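Local coordinates for protein MstE (PDB 6SBF) that acts as a monodomain class II terpene cyclase that assembles complex isoprenoid scaffolds, probably by proton-initiated ring closure of a linear chain, at residues P325-Y330 against G341-D346; Y210-H215 against A309-P314. The protein carries 1 engineered substitution. All blocks are in the same frame, centred on the assembly; numbering follows the deposited sequence. Where two conformers were deposited one is given.

Contact 1 of 2, residues P325-Y330 against G341-D346; sequences PHWRYY and GSIIFD
A short parallel strand pair at one border of a three-stranded mixed sheet sets R328 beside S342 and Y329 beside I343. Three backbone bonds define the register: R328 N donates to G341 O over 3.3 Å, I343 N to R328 O over 2.8 Å, and Y330 N to I343 O over 2.9 Å, the last nearly straight at 166°. R328 thus bonds through its N and O to the residues flanking S342, the signature of a parallel bridge. A water donates to both H326 O and G341 O, extending the pairing beyond the strand. In this mainly helical alpha6-alpha6 barrel protein the sheet is one of few beta elements, and the side chain of I343, on the same face as Y329, also touches R312 of strand 311-313. Its CG1 stands anti to the carbonyl carbon (chi1 -61°), and the extended chain carries CD1 over one face of the Y329 ring, 4.2 Å from the centroid and 28° off the normal, a CH-pi contact. W327 CB approaches I343 CD1 at 3.7 Å, these two side chains crossing at about a right angle. The Y329 ring also meets I343 CG2 through CE2 at 3.6 Å; an alanine here would probably leave I343 CD1 and CG2 without the ring packed against them and K259 without its cation-pi partner. Farther along, Y330 CB packs 3.9 Å from I344 CG2.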
ATOM      1  N   PRO A 325      17.374  -9.312 -11.324  1.00 14.38           N
ATOM      2  CA  PRO A 325      18.242  -8.133 -11.324  1.00 15.22           C
ATOM      3  C   PRO A 325      18.014  -7.200 -12.495  1.00 17.50           C
ATOM      4  O   PRO A 325      18.715  -6.191 -12.550  1.00 18.22           O
ATOM      5  CB  PRO A 325      19.640  -8.744 -11.366  1.00 15.95           C
ATOM      6  CG  PRO A 325      19.458 -10.036 -12.128  1.00 15.24           C
ATOM      7  CD  PRO A 325      18.105 -10.545 -11.688  1.00 14.81           C
ATOM      8  N   HIS A 326      17.006  -7.568 -13.329  1.00 16.92           N
ATOM      9  CA  HIS A 326      16.859  -6.987 -14.675  1.00 16.05           C
ATOM     10  C   HIS A 326      15.846  -5.862 -14.786  1.00 16.82           C
ATOM     11  O   HIS A 326      15.552  -5.405 -15.913  1.00 19.57           O
ATOM     12  CB  HIS A 326      16.541  -8.098 -15.691  1.00 17.38           C
ATOM     13  CG  HIS A 326      17.426  -9.289 -15.629  1.00 17.75           C
ATOM     14  ND1 HIS A 326      18.769  -9.249 -15.948  1.00 17.98           N
ATOM     15  CD2 HIS A 326      17.136 -10.565 -15.281  1.00 19.23           C
ATOM     16  CE1 HIS A 326      19.261 -10.465 -15.809  1.00 17.66           C
ATOM     17  NE2 HIS A 326      18.280 -11.319 -15.408  1.00 18.04           N
ATOM     18  N   TRP A 327      15.272  -5.420 -13.713  1.00 17.39           N
ATOM     19  CA  TRP A 327      14.183  -4.428 -13.722  1.00 17.11           C
ATOM     20  C   TRP A 327      14.603  -3.230 -14.544  1.00 17.86           C
ATOM     21  O   TRP A 327      15.713  -2.695 -14.338  1.00 21.84           O
ATOM     22  CB  TRP A 327      13.747  -3.950 -12.330  1.00 21.38           C
ATOM     23  CG  TRP A 327      13.268  -5.046 -11.442  1.00 20.00           C
ATOM     24  CD1 TRP A 327      13.855  -5.578 -10.330  1.00 18.86           C
ATOM     25  CD2 TRP A 327      12.039  -5.748 -11.610  1.00 16.16           C
ATOM     26  NE1 TRP A 327      13.081  -6.597  -9.848  1.00 19.55           N
ATOM     27  CE2 TRP A 327      11.971  -6.724 -10.605  1.00 16.32           C
ATOM     28  CE3 TRP A 327      10.988  -5.648 -12.543  1.00 16.23           C
ATOM     29  CZ2 TRP A 327      10.944  -7.636 -10.518  1.00 18.77           C
ATOM     30  CZ3 TRP A 327      10.001  -6.585 -12.480  1.00 16.85           C
ATOM     31  CH2 TRP A 327       9.961  -7.535 -11.464  1.00 18.31           C
ATOM     32  N   ARG A 328      13.669  -2.771 -15.358  1.00 21.01           N
ATOM     33  CA  ARG A 328      13.772  -1.491 -16.055  1.00 22.88           C
ATOM     34  C   ARG A 328      12.478  -0.699 -15.811  1.00 19.28           C
ATOM     35  O   ARG A 328      11.452  -1.321 -15.602  1.00 19.98           O
ATOM     36  CB  ARG A 328      13.907  -1.720 -17.556  1.00 23.92           C
ATOM     37  CG  ARG A 328      15.206  -2.416 -17.959  1.00 31.34           C
ATOM     38  CD  ARG A 328      15.336  -2.512 -19.458  1.00 34.31           C
ATOM     39  NE  ARG A 328      14.293  -3.362 -20.023  1.00 41.32           N
ATOM     40  CZ  ARG A 328      14.078  -3.450 -21.327  1.00 50.20           C
ATOM     41  NH1 ARG A 328      13.115  -4.217 -21.808  1.00 56.45           N
ATOM     42  NH2 ARG A 328      14.855  -2.763 -22.139  1.00 44.33           N
ATOM     43  N   TYR A 329      12.563   0.602 -15.907  1.00 17.71           N
ATOM     44  CA  TYR A 329      11.403   1.496 -15.729  1.00 16.73           C
ATOM     45  C   TYR A 329      10.707   1.580 -17.086  1.00 17.19           C
ATOM     46  O   TYR A 329      11.349   1.961 -18.062  1.00 20.13           O
ATOM     47  CB  TYR A 329      11.832   2.841 -15.137  1.00 18.87           C
ATOM     48  CG  TYR A 329      12.302   2.626 -13.717  1.00 18.84           C
ATOM     49  CD1 TYR A 329      13.604   2.239 -13.457  1.00 21.24           C
ATOM     50  CD2 TYR A 329      11.400   2.726 -12.666  1.00 18.21           C
ATOM     51  CE1 TYR A 329      14.007   1.966 -12.161  1.00 22.33           C
ATOM     52  CE2 TYR A 329      11.779   2.447 -11.368  1.00 19.67           C
ATOM     53  CZ  TYR A 329      13.083   2.066 -11.134  1.00 20.99           C
ATOM     54  OH  TYR A 329      13.512   1.754  -9.872  1.00 22.08           O
ATOM     55  N   TYR A 330       9.471   1.128 -17.184  1.00 18.47           N
ATOM     56  CA  TYR A 330       8.708   0.979 -18.450  1.00 18.17           C
ATOM     57  C   TYR A 330       8.775   2.277 -19.257  1.00 18.11           C
ATOM     58  O   TYR A 330       9.063   2.248 -20.471  1.00 21.56           O
ATOM     59  CB  TYR A 330       7.247   0.612 -18.191  1.00 19.71           C
ATOM     60  CG  TYR A 330       6.481   0.361 -19.464  1.00 20.77           C
ATOM     61  CD1 TYR A 330       6.543  -0.877 -20.072  1.00 21.63           C
ATOM     62  CD2 TYR A 330       5.629   1.316 -19.994  1.00 24.15           C
ATOM     63  CE1 TYR A 330       5.846  -1.161 -21.232  1.00 24.26           C
ATOM     64  CE2 TYR A 330       4.919   1.055 -21.153  1.00 26.10           C
ATOM     65  CZ  TYR A 330       5.026  -0.185 -21.767  1.00 28.16           C
ATOM     66  OH  TYR A 330       4.289  -0.421 -22.881  1.00 36.06           O
ATOM     67  N   GLY A 341       9.047  -7.732 -16.481  1.00 16.57           N
ATOM     68  CA  GLY A 341      10.382  -7.281 -16.116  1.00 18.84           C
ATOM     69  C   GLY A 341      10.507  -5.793 -16.053  1.00 17.09           C
ATOM     70  O   GLY A 341      11.633  -5.309 -15.907  1.00 20.17           O
ATOM     71  N   SER A 342       9.390  -5.079 -16.037  1.00 16.32           N
ATOM     72  CA  SER A 342       9.413  -3.604 -15.942  0.50 16.18           C
ATOM     73  C   SER A 342       8.666  -3.096 -14.707  1.00 14.30           C
ATOM     74  O   SER A 342       7.955  -3.887 -14.061  1.00 15.70           O
ATOM     75  CB  SER A 342       8.872  -2.992 -17.200  0.50 16.78           C
ATOM     76  OG  SER A 342       7.459  -2.911 -17.128  0.50 17.64           O
ATOM     77  N   ILE A 343       8.931  -1.838 -14.435  1.00 14.70           N
ATOM     78  CA  ILE A 343       8.362  -1.114 -13.304  1.00 14.89           C
ATOM     79  C   ILE A 343       7.548   0.037 -13.864  1.00 15.30           C
ATOM     80  O   ILE A 343       8.046   0.825 -14.683  1.00 17.01           O
ATOM     81  CB  ILE A 343       9.483  -0.652 -12.369  1.00 14.67           C
ATOM     82  CG1 ILE A 343      10.264  -1.819 -11.813  1.00 16.00           C
ATOM     83  CG2 ILE A 343       8.956   0.228 -11.260  1.00 16.55           C
ATOM     84  CD1 ILE A 343      11.483  -1.412 -10.985  1.00 19.84           C
ATOM     85  N   ILE A 344       6.345   0.183 -13.335  1.00 15.05           N
ATOM     86  CA  ILE A 344       5.492   1.367 -13.580  1.00 15.86           C
ATOM     87  C   ILE A 344       5.321   2.180 -12.304  1.00 14.73           C
ATOM     88  O   ILE A 344       5.651   1.715 -11.226  1.00 16.49           O
ATOM     89  CB  ILE A 344       4.177   0.917 -14.232  1.00 17.41           C
ATOM     90  CG1 ILE A 344       3.283   0.116 -13.295  1.00 18.53           C
ATOM     91  CG2 ILE A 344       4.456   0.190 -15.545  1.00 20.51           C
ATOM     92  CD1 ILE A 344       1.886   0.071 -13.802  1.00 22.45           C
ATOM     93  N   PHE A 345       4.780   3.367 -12.462  1.00 14.78           N
ATOM     94  CA  PHE A 345       4.544   4.235 -11.294  1.00 14.36           C
ATOM     95  C   PHE A 345       3.181   4.920 -11.415  1.00 14.02           C
ATOM     96  O   PHE A 345       2.468   4.810 -12.413  1.00 14.38           O
ATOM     97  CB  PHE A 345       5.695   5.237 -11.112  1.00 16.81           C
ATOM     98  CG  PHE A 345       5.823   6.252 -12.209  1.00 20.79           C
ATOM     99  CD1 PHE A 345       5.279   7.493 -12.138  1.00 26.48           C
ATOM    100  CD2 PHE A 345       6.672   5.980 -13.289  1.00 26.53           C
ATOM    101  CE1 PHE A 345       5.425   8.423 -13.143  1.00 31.51           C
ATOM    102  CE2 PHE A 345       6.822   6.914 -14.301  1.00 31.16           C
ATOM    103  CZ  PHE A 345       6.221   8.139 -14.197  1.00 35.99           C
ATOM    104  N   ASP A 346       2.864   5.603 -10.342  1.00 12.51           N
ATOM    105  CA  ASP A 346       1.587   6.325 -10.195  1.00 12.84           C
ATOM    106  C   ASP A 346       1.693   7.684 -10.868  1.00 12.03           C
ATOM    107  O   ASP A 346       2.057   8.681 -10.248  1.00 13.76           O
ATOM    108  CB  ASP A 346       1.241   6.450  -8.729  1.00 12.75           C
ATOM    109  CG  ASP A 346       2.318   7.098  -7.847  1.00 12.60           C
ATOM    110  OD1 ASP A 346       3.532   6.808  -7.990  1.00 13.30           O
ATOM    111  OD2 ASP A 346       1.907   7.878  -6.941  1.00 13.96           O
TER
HETATM  112  O   HOH W   1      13.550  -6.185 -17.838  1.00 39.00           O

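Contact 2 of 2, residues Y210-H215 against A309-P314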
ATOM      1  N   TYR A 210       6.192  -8.826  -3.216  1.00 12.69           N
ATOM      2  CA  TYR A 210       6.160  -9.396  -4.555  1.00 13.29           C
ATOM      3  C   TYR A 210       6.039  -8.274  -5.586  1.00 13.30           C
ATOM      4  O   TYR A 210       6.970  -8.104  -6.446  1.00 14.41           O
ATOM      5  CB  TYR A 210       5.029 -10.422  -4.676  1.00 14.40           C
ATOM      6  CG  TYR A 210       5.084 -11.160  -5.994  1.00 13.46           C
ATOM      7  CD1 TYR A 210       5.926 -12.250  -6.145  1.00 13.42           C
ATOM      8  CD2 TYR A 210       4.338 -10.750  -7.088  1.00 14.50           C
ATOM      9  CE1 TYR A 210       5.996 -12.917  -7.356  1.00 15.04           C
ATOM     10  CE2 TYR A 210       4.412 -11.407  -8.309  1.00 14.87           C
ATOM     11  CZ  TYR A 210       5.261 -12.484  -8.436  1.00 14.67           C
ATOM     12  OH  TYR A 210       5.360 -13.106  -9.648  1.00 16.24           O
ATOM     13  N   TRP A 211       4.983  -7.469  -5.491  1.00 13.34           N
ATOM     14  CA  TRP A 211       4.678  -6.464  -6.542  1.00 13.55           C
ATOM     15  C   TRP A 211       5.396  -5.133  -6.351  1.00 13.51           C
ATOM     16  O   TRP A 211       5.299  -4.269  -7.200  1.00 15.99           O
ATOM     17  CB  TRP A 211       3.180  -6.217  -6.555  1.00 13.87           C
ATOM     18  CG  TRP A 211       2.336  -7.400  -6.879  1.00 14.41           C
ATOM     19  CD1 TRP A 211       1.572  -8.119  -6.005  1.00 14.71           C
ATOM     20  CD2 TRP A 211       2.152  -8.012  -8.164  1.00 13.41           C
ATOM     21  NE1 TRP A 211       0.936  -9.144  -6.643  1.00 15.79           N
ATOM     22  CE2 TRP A 211       1.288  -9.104  -7.986  1.00 15.06           C
ATOM     23  CE3 TRP A 211       2.669  -7.793  -9.449  1.00 14.02           C
ATOM     24  CZ2 TRP A 211       0.902  -9.934  -9.023  1.00 15.54           C
ATOM     25  CZ3 TRP A 211       2.280  -8.618 -10.474  1.00 15.85           C
ATOM     26  CH2 TRP A 211       1.416  -9.688 -10.285  1.00 15.63           C
ATOM     27  N   TRP A 212       6.036  -4.902  -5.237  1.00 14.66           N
ATOM     28  CA  TRP A 212       6.618  -3.601  -4.907  1.00 15.40           C
ATOM     29  C   TRP A 212       8.112  -3.671  -4.814  1.00 16.04           C
ATOM     30  O   TRP A 212       8.658  -4.605  -4.207  1.00 16.79           O
ATOM     31  CB  TRP A 212       6.066  -3.102  -3.563  1.00 15.13           C
ATOM     32  CG  TRP A 212       4.577  -2.935  -3.574  1.00 14.67           C
ATOM     33  CD1 TRP A 212       3.685  -3.884  -3.215  1.00 18.05           C
ATOM     34  CD2 TRP A 212       3.818  -1.879  -4.204  1.00 14.81           C
ATOM     35  NE1 TRP A 212       2.426  -3.482  -3.470  1.00 19.17           N
ATOM     36  CE2 TRP A 212       2.481  -2.248  -4.086  1.00 17.54           C
ATOM     37  CE3 TRP A 212       4.153  -0.684  -4.824  1.00 16.65           C
ATOM     38  CZ2 TRP A 212       1.459  -1.427  -4.546  1.00 19.50           C
ATOM     39  CZ3 TRP A 212       3.157   0.096  -5.348  1.00 17.98           C
ATOM     40  CH2 TRP A 212       1.815  -0.245  -5.147  1.00 19.37           C
ATOM     41  N   SER A 213       8.752  -2.623  -5.284  1.00 16.31           N
ATOM     42  CA  SER A 213      10.209  -2.474  -5.169  1.00 17.96           C
ATOM     43  C   SER A 213      10.586  -2.170  -3.719  1.00 16.78           C
ATOM     44  O   SER A 213      11.670  -2.561  -3.255  1.00 19.09           O
ATOM     45  CB  SER A 213      10.635  -1.293  -6.071  1.00 21.24           C
ATOM     46  OG  SER A 213      10.432  -1.490  -7.456  1.00 26.40           O
ATOM     47  N   ASP A 214       9.749  -1.375  -3.033  1.00 12.70           N
ATOM     48  CA  ASP A 214      10.170  -0.778  -1.751  1.00 12.13           C
ATOM     49  C   ASP A 214       9.720  -1.683  -0.604  1.00 12.11           C
ATOM     50  O   ASP A 214       8.480  -1.740  -0.266  1.00 13.07           O
ATOM     51  CB  ASP A 214       9.589   0.616  -1.621  1.00 12.99           C
ATOM     52  CG  ASP A 214      10.122   1.565  -2.679  1.00 13.60           C
ATOM     53  OD1 ASP A 214      11.359   1.681  -2.776  1.00 16.51           O
ATOM     54  OD2 ASP A 214       9.327   2.190  -3.406  1.00 15.27           O
ATOM     55  N   HIS A 215      10.646  -2.335   0.095  1.00 12.60           N
ATOM     56  CA  HIS A 215      10.351  -3.291   1.165  1.00 12.87           C
ATOM     57  C   HIS A 215       9.689  -2.604   2.369  1.00 11.56           C
ATOM     58  O   HIS A 215       9.095  -3.321   3.187  1.00 11.90           O
ATOM     59  CB  HIS A 215      11.636  -3.954   1.657  1.00 13.22           C
ATOM     60  CG  HIS A 215      12.422  -4.666   0.622  1.00 14.85           C
ATOM     61  ND1 HIS A 215      11.821  -5.327  -0.439  1.00 16.54           N
ATOM     62  CD2 HIS A 215      13.769  -4.867   0.529  1.00 17.96           C
ATOM     63  CE1 HIS A 215      12.793  -5.880  -1.182  1.00 18.31           C
ATOM     64  NE2 HIS A 215      13.979  -5.590  -0.618  1.00 19.37           N
ATOM     65  N   ALA A 309       5.610   5.523  -6.214  1.00 11.64           N
ATOM     66  CA  ALA A 309       4.997   4.234  -5.910  1.00 11.61           C
ATOM     67  C   ALA A 309       5.286   3.259  -7.038  1.00 12.10           C
ATOM     68  O   ALA A 309       4.544   3.147  -7.969  1.00 15.14           O
ATOM     69  CB  ALA A 309       3.532   4.384  -5.646  1.00 12.14           C
ATOM     70  N   TYR A 310       6.441   2.583  -6.908  1.00 12.85           N
ATOM     71  CA  TYR A 310       6.980   1.726  -7.976  1.00 13.24           C
ATOM     72  C   TYR A 310       6.430   0.332  -7.881  1.00 13.48           C
ATOM     73  O   TYR A 310       6.743  -0.399  -6.908  1.00 15.51           O
ATOM     74  CB  TYR A 310       8.499   1.766  -8.043  1.00 13.44           C
ATOM     75  CG  TYR A 310       9.060   3.097  -8.463  1.00 13.70           C
ATOM     76  CD1 TYR A 310       8.752   3.656  -9.685  1.00 16.11           C
ATOM     77  CD2 TYR A 310       9.886   3.835  -7.658  1.00 15.97           C
ATOM     78  CE1 TYR A 310       9.249   4.897 -10.059  1.00 16.86           C
ATOM     79  CE2 TYR A 310      10.403   5.060  -8.007  1.00 17.20           C
ATOM     80  CZ  TYR A 310      10.097   5.612  -9.234  1.00 16.02           C
ATOM     81  OH  TYR A 310      10.597   6.830  -9.552  1.00 21.10           O
ATOM     82  N   LEU A 311       5.620  -0.026  -8.870  1.00 14.03           N
ATOM     83  CA  LEU A 311       4.901  -1.297  -9.004  1.00 13.84           C
ATOM     84  C   LEU A 311       5.654  -2.112 -10.071  1.00 14.77           C
ATOM     85  O   LEU A 311       5.779  -1.653 -11.244  1.00 17.00           O
ATOM     86  CB  LEU A 311       3.467  -1.017  -9.424  1.00 15.41           C
ATOM     87  CG  LEU A 311       2.555  -2.213  -9.594  1.00 18.72           C
ATOM     88  CD1 LEU A 311       2.280  -2.849  -8.261  1.00 23.16           C
ATOM     89  CD2 LEU A 311       1.264  -1.753 -10.266  1.00 21.66           C
ATOM     90  N   ARG A 312       6.082  -3.282  -9.718  1.00 15.11           N
ATOM     91  CA  ARG A 312       6.810  -4.110 -10.659  1.00 15.76           C
ATOM     92  C   ARG A 312       5.927  -5.196 -11.206  1.00 15.93           C
ATOM     93  O   ARG A 312       4.988  -5.664 -10.540  1.00 19.11           O
ATOM     94  CB  ARG A 312       8.119  -4.421 -10.027  1.00 25.27           C
ATOM     95  CG  ARG A 312       7.968  -5.460  -9.011  1.00 23.29           C
ATOM     96  CD  ARG A 312       9.327  -5.339  -8.280  1.00 29.22           C
ATOM     97  NE  ARG A 312       9.282  -6.250  -7.204  1.00 27.13           N
ATOM     98  CZ  ARG A 312      10.221  -6.545  -6.218  1.00 19.95           C
ATOM     99  NH1 ARG A 312       9.869  -7.477  -5.371  1.00 17.49           N
ATOM    100  NH2 ARG A 312      11.394  -5.982  -6.073  1.00 25.16           N
ATOM    101  N   ILE A 313       6.216  -5.557 -12.456  1.00 14.66           N
ATOM    102  CA  ILE A 313       5.489  -6.620 -13.143  1.00 15.93           C
ATOM    103  C   ILE A 313       6.491  -7.741 -13.364  1.00 16.15           C
ATOM    104  O   ILE A 313       7.199  -7.792 -14.371  1.00 16.84           O
ATOM    105  CB  ILE A 313       4.892  -6.127 -14.448  1.00 20.99           C
ATOM    106  CG1 ILE A 313       4.062  -4.849 -14.235  1.00 25.30           C
ATOM    107  CG2 ILE A 313       4.113  -7.299 -15.026  1.00 23.36           C
ATOM    108  CD1 ILE A 313       2.958  -4.924 -13.134  1.00 32.36           C
ATOM    109  N   PRO A 314       6.584  -8.730 -12.434  1.00 16.47           N
ATOM    110  CA  PRO A 314       7.460  -9.860 -12.679  1.00 17.21           C
ATOM    111  C   PRO A 314       6.905 -10.686 -13.826  1.00 17.68           C
ATOM    112  O   PRO A 314       5.721 -10.637 -14.120  1.00 18.56           O
ATOM    113  CB  PRO A 314       7.387 -10.680 -11.393  1.00 17.79           C
ATOM    114  CG  PRO A 314       6.840  -9.683 -10.351  1.00 17.02           C
ATOM    115  CD  PRO A 314       5.857  -8.879 -11.172  1.00 16.37           C
TER
HETATM  116  O   HOH W   2      12.216  -3.742  -7.975  1.00 29.96           O
HETATM  117  O   HOH W   3       7.621   0.243  -4.275  1.00 16.59           O
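The flat guanidinium of R312 has W212 O over the centre of one face, 3.2 Å from CZ, with Y210 O and a water at its edge and in its plane. The W212 ring carries L311 CD1 above one face, 4.0 Å from the six-membered-ring centroid and 10° off the normal, a CH-pi contact. Y210 CD2 covers one face of the W211 indole. These groups join the loop leading to helix 215-229 in this alpha6-alpha6 barrel protein to border strand 311-313 of the small mixed sheet. R312 grips Y210 O side-on with two nitrogens, NE at 3.1 Å and NH1 at 3.2 Å, both from the same face of the carbonyl and above its plane. The arm is extended from CG to NE, which carries the head past W211 O to Y210; NH1 also bonds N322 OD1. W212 O is badly angled for a hydrogen bond, though its partial charge may still be eased by the cation beneath it. A water accepts a hydrogen bond from NH2 and also bonds S213 OG. Along the backbones, R312 N donates to W211 O (2.8 Å, 170°), whereas the bond from S213 N to Y310 O, at 3.4 Å, is weak. P314 wedges against two aromatics, CG lying 3.6 Å from Y210 CE2 and CD near W211 CZ3. Buried R312 O has no hydrogen-bond partner in the model and sits at the W211 ring edge, 3.3 Å from CE3.

From the N terminus, contact 2 opens at 210-215, ahead of helix 215-229. The chain then runs through helices 215-229, 235-248, 265-275 and 282-298 before 309-314 closes this 93-residue excursion. Contact 1 follows in series: it opens at 325-330 and closes at 341-346 after ten residues without helix or strand, so the two loops neither nest nor cross. Their centres are about 8 Å apart, because strand 342-344 lies between 311-313 and 328-329. Probable hydrogen bonds, G341 N to I313 O and I344 N to L311 O, both 2.8 Å, join 342-344 to 311-313, its antiparallel neighbour. W327 CZ2 packs on R312 CD, so the residue just ahead of strand 328-329 touches the arginine of strand 311-313 across the sheet's central strand.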